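Local coordinates for protein interacting with HSP90 1 (Saccharomyces cerevisiae, PDB 4CGU) that takes part in pre-rRNA processing and is required for the NOP58-snoRNA interaction, the chain here being its C-terminal CS domain, at residues 122-125 and 129-132. Residues are numbered along the deposited sequence; the frame is centred on the assembly and turned at random.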
ATOM      1  N   LEU B 122      -9.279  -7.600  -6.549  1.00 21.64           N
ATOM      2  CA  LEU B 122      -7.940  -7.617  -7.104  1.00 21.21           C
ATOM      3  C   LEU B 122      -8.001  -8.015  -8.571  1.00 26.35           C
ATOM      4  O   LEU B 122      -8.242  -9.167  -8.898  1.00 29.29           O
ATOM      5  CB  LEU B 122      -7.053  -8.599  -6.337  1.00 17.95           C
ATOM      6  CG  LEU B 122      -5.620  -8.709  -6.864  1.00 17.46           C
ATOM      7  CD1 LEU B 122      -4.903  -7.365  -6.783  1.00 19.09           C
ATOM      8  CD2 LEU B 122      -4.850  -9.765  -6.097  1.00 23.99           C
ATOM      9  N   TYR B 123      -7.796  -7.050  -9.454  1.00 20.24           N
ATOM     10  CA  TYR B 123      -7.769  -7.313 -10.881  1.00 24.08           C
ATOM     11  C   TYR B 123      -6.398  -7.836 -11.241  1.00 29.65           C
ATOM     12  O   TYR B 123      -5.393  -7.332 -10.747  1.00 27.45           O
ATOM     13  CB  TYR B 123      -8.095  -6.037 -11.659  1.00 21.35           C
ATOM     14  CG  TYR B 123      -9.524  -5.595 -11.442  1.00 30.06           C
ATOM     15  CD1 TYR B 123     -10.555  -6.094 -12.235  1.00 30.10           C
ATOM     16  CD2 TYR B 123      -9.848  -4.704 -10.425  1.00 26.71           C
ATOM     17  CE1 TYR B 123     -11.870  -5.704 -12.029  1.00 28.39           C
ATOM     18  CE2 TYR B 123     -11.156  -4.304 -10.216  1.00 36.26           C
ATOM     19  CZ  TYR B 123     -12.162  -4.808 -11.017  1.00 31.83           C
ATOM     20  OH  TYR B 123     -13.463  -4.415 -10.800  1.00 36.66           O
ATOM     21  N   ILE B 124      -6.361  -8.866 -12.078  1.00 23.80           N
ATOM     22  CA  ILE B 124      -5.105  -9.505 -12.456  1.00 22.52           C
ATOM     23  C   ILE B 124      -4.679  -9.062 -13.851  1.00 31.72           C
ATOM     24  O   ILE B 124      -3.554  -8.609 -14.051  1.00 32.34           O
ATOM     25  CB  ILE B 124      -5.217 -11.041 -12.383  1.00 25.21           C
ATOM     26  CG1 ILE B 124      -5.552 -11.468 -10.952  1.00 25.56           C
ATOM     27  CG2 ILE B 124      -3.922 -11.709 -12.858  1.00 23.17           C
ATOM     28  CD1 ILE B 124      -4.498 -11.074  -9.916  1.00 21.02           C
ATOM     29  N   ASN B 125      -5.590  -9.202 -14.807  1.00 32.37           N
ATOM     30  CA  ASN B 125      -5.438  -8.594 -16.124  1.00 31.23           C
ATOM     31  C   ASN B 125      -6.795  -8.365 -16.770  1.00 35.67           C
ATOM     32  O   ASN B 125      -7.814  -8.351 -16.083  1.00 36.78           O
ATOM     33  CB  ASN B 125      -4.497  -9.396 -17.038  1.00 38.08           C
ATOM     34  CG  ASN B 125      -4.884 -10.866 -17.162  1.00 34.27           C
ATOM     35  OD1 ASN B 125      -6.059 -11.233 -17.096  1.00 30.10           O
ATOM     36  ND2 ASN B 125      -3.878 -11.716 -17.358  1.00 33.65           N
ATOM     37  N   SER B 129     -10.256 -11.332 -12.669  0.51 32.14           N
ATOM     38  CA  SER B 129     -10.403 -10.543 -11.452  0.51 35.98           C
ATOM     39  C   SER B 129     -10.809 -11.435 -10.283  0.51 36.91           C
ATOM     40  O   SER B 129     -11.667 -12.307 -10.425  0.51 40.14           O
ATOM     41  CB  SER B 129     -11.441  -9.439 -11.643  0.51 32.68           C
ATOM     42  OG  SER B 129     -12.751  -9.978 -11.677  0.51 42.72           O
ATOM     43  N   ILE B 130     -10.188 -11.211  -9.133  1.00 35.11           N
ATOM     44  CA  ILE B 130     -10.479 -11.976  -7.934  1.00 29.21           C
ATOM     45  C   ILE B 130     -11.081 -11.055  -6.890  1.00 32.08           C
ATOM     46  O   ILE B 130     -10.361 -10.283  -6.245  1.00 29.53           O
ATOM     47  CB  ILE B 130      -9.200 -12.570  -7.317  1.00 31.26           C
ATOM     48  CG1 ILE B 130      -8.232 -13.034  -8.405  1.00 31.38           C
ATOM     49  CG2 ILE B 130      -9.545 -13.703  -6.344  1.00 33.06           C
ATOM     50  CD1 ILE B 130      -8.667 -14.289  -9.106  1.00 37.05           C
ATOM     51  N   PRO B 131     -12.407 -11.106  -6.730  1.00 22.58           N
ATOM     52  CA  PRO B 131     -12.991 -10.407  -5.585  1.00 24.01           C
ATOM     53  C   PRO B 131     -12.443 -11.051  -4.324  1.00 28.38           C
ATOM     54  O   PRO B 131     -12.255 -12.264  -4.307  1.00 30.82           O
ATOM     55  CB  PRO B 131     -14.487 -10.700  -5.723  1.00 24.88           C
ATOM     56  CG  PRO B 131     -14.684 -11.001  -7.170  1.00 23.70           C
ATOM     57  CD  PRO B 131     -13.428 -11.701  -7.605  1.00 23.66           C
ATOM     58  N   LEU B 132     -12.162 -10.260  -3.297  1.00 26.15           N
ATOM     59  CA  LEU B 132     -11.587 -10.806  -2.077  1.00 26.73           C
ATOM     60  C   LEU B 132     -12.685 -11.023  -1.048  1.00 31.30           C
ATOM     61  O   LEU B 132     -13.646 -10.258  -1.006  1.00 34.55           O
ATOM     62  CB  LEU B 132     -10.510  -9.869  -1.530  1.00 21.13           C
ATOM     63  CG  LEU B 132      -9.364  -9.541  -2.494  1.00 29.85           C
ATOM     64  CD1 LEU B 132      -8.315  -8.702  -1.789  1.00 31.73           C
ATOM     65  CD2 LEU B 132      -8.742 -10.808  -3.066  1.00 29.51           C
TER
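Leu122 and Ile130 pair through their backbones in the beta hairpin of strands 121-123 and 129-131, part of the smaller antiparallel sheet of this CS domain. They form an antiparallel hydrogen-bonded pair. Ile130 N gives a nearly straight bond of 2.8 Å to Leu122 O, with an N-H...O angle of 176°. The return bond, from Leu122 N to Ile130 O, is 2.9 Å long. Two bonds thus fix the register.

The inner face is the tightly packed one. Here CG1 of Ile124 meets CG1 of Ile130 at 4.0 Å, the two side chains crossing at a slant. In both isoleucines CG1 lies anti to the carbonyl carbon (chi1 -61° in Ile124, -38° in Ile130), which sets these two branches against each other. Ile97 and Ile99 of strand 95-101 touch Ile130, and Leu154 and Ile156 of strand 153-157 touch Ile124. The hairpin therefore closes over the four-stranded sheet, as in a beta sandwich. Leu122 CB and Leu132 CD2 make a looser contact at 4.3 Å. Leu122 also packs on an apolar side chain from the chain of another protein in the assembly.

The outer face is more open. Tyr123 and Ser129 form the next, non-hydrogen-bonded pair, and both are partly exposed. Tyr123 OH is hydrogen-bonded to Glu119 OE1. Ser129 CB comes obliquely to the CD1-CE1 side of the Tyr123 ring, 3.5 Å from Tyr123 CD1 and 3.8 Å from Tyr123 CE1.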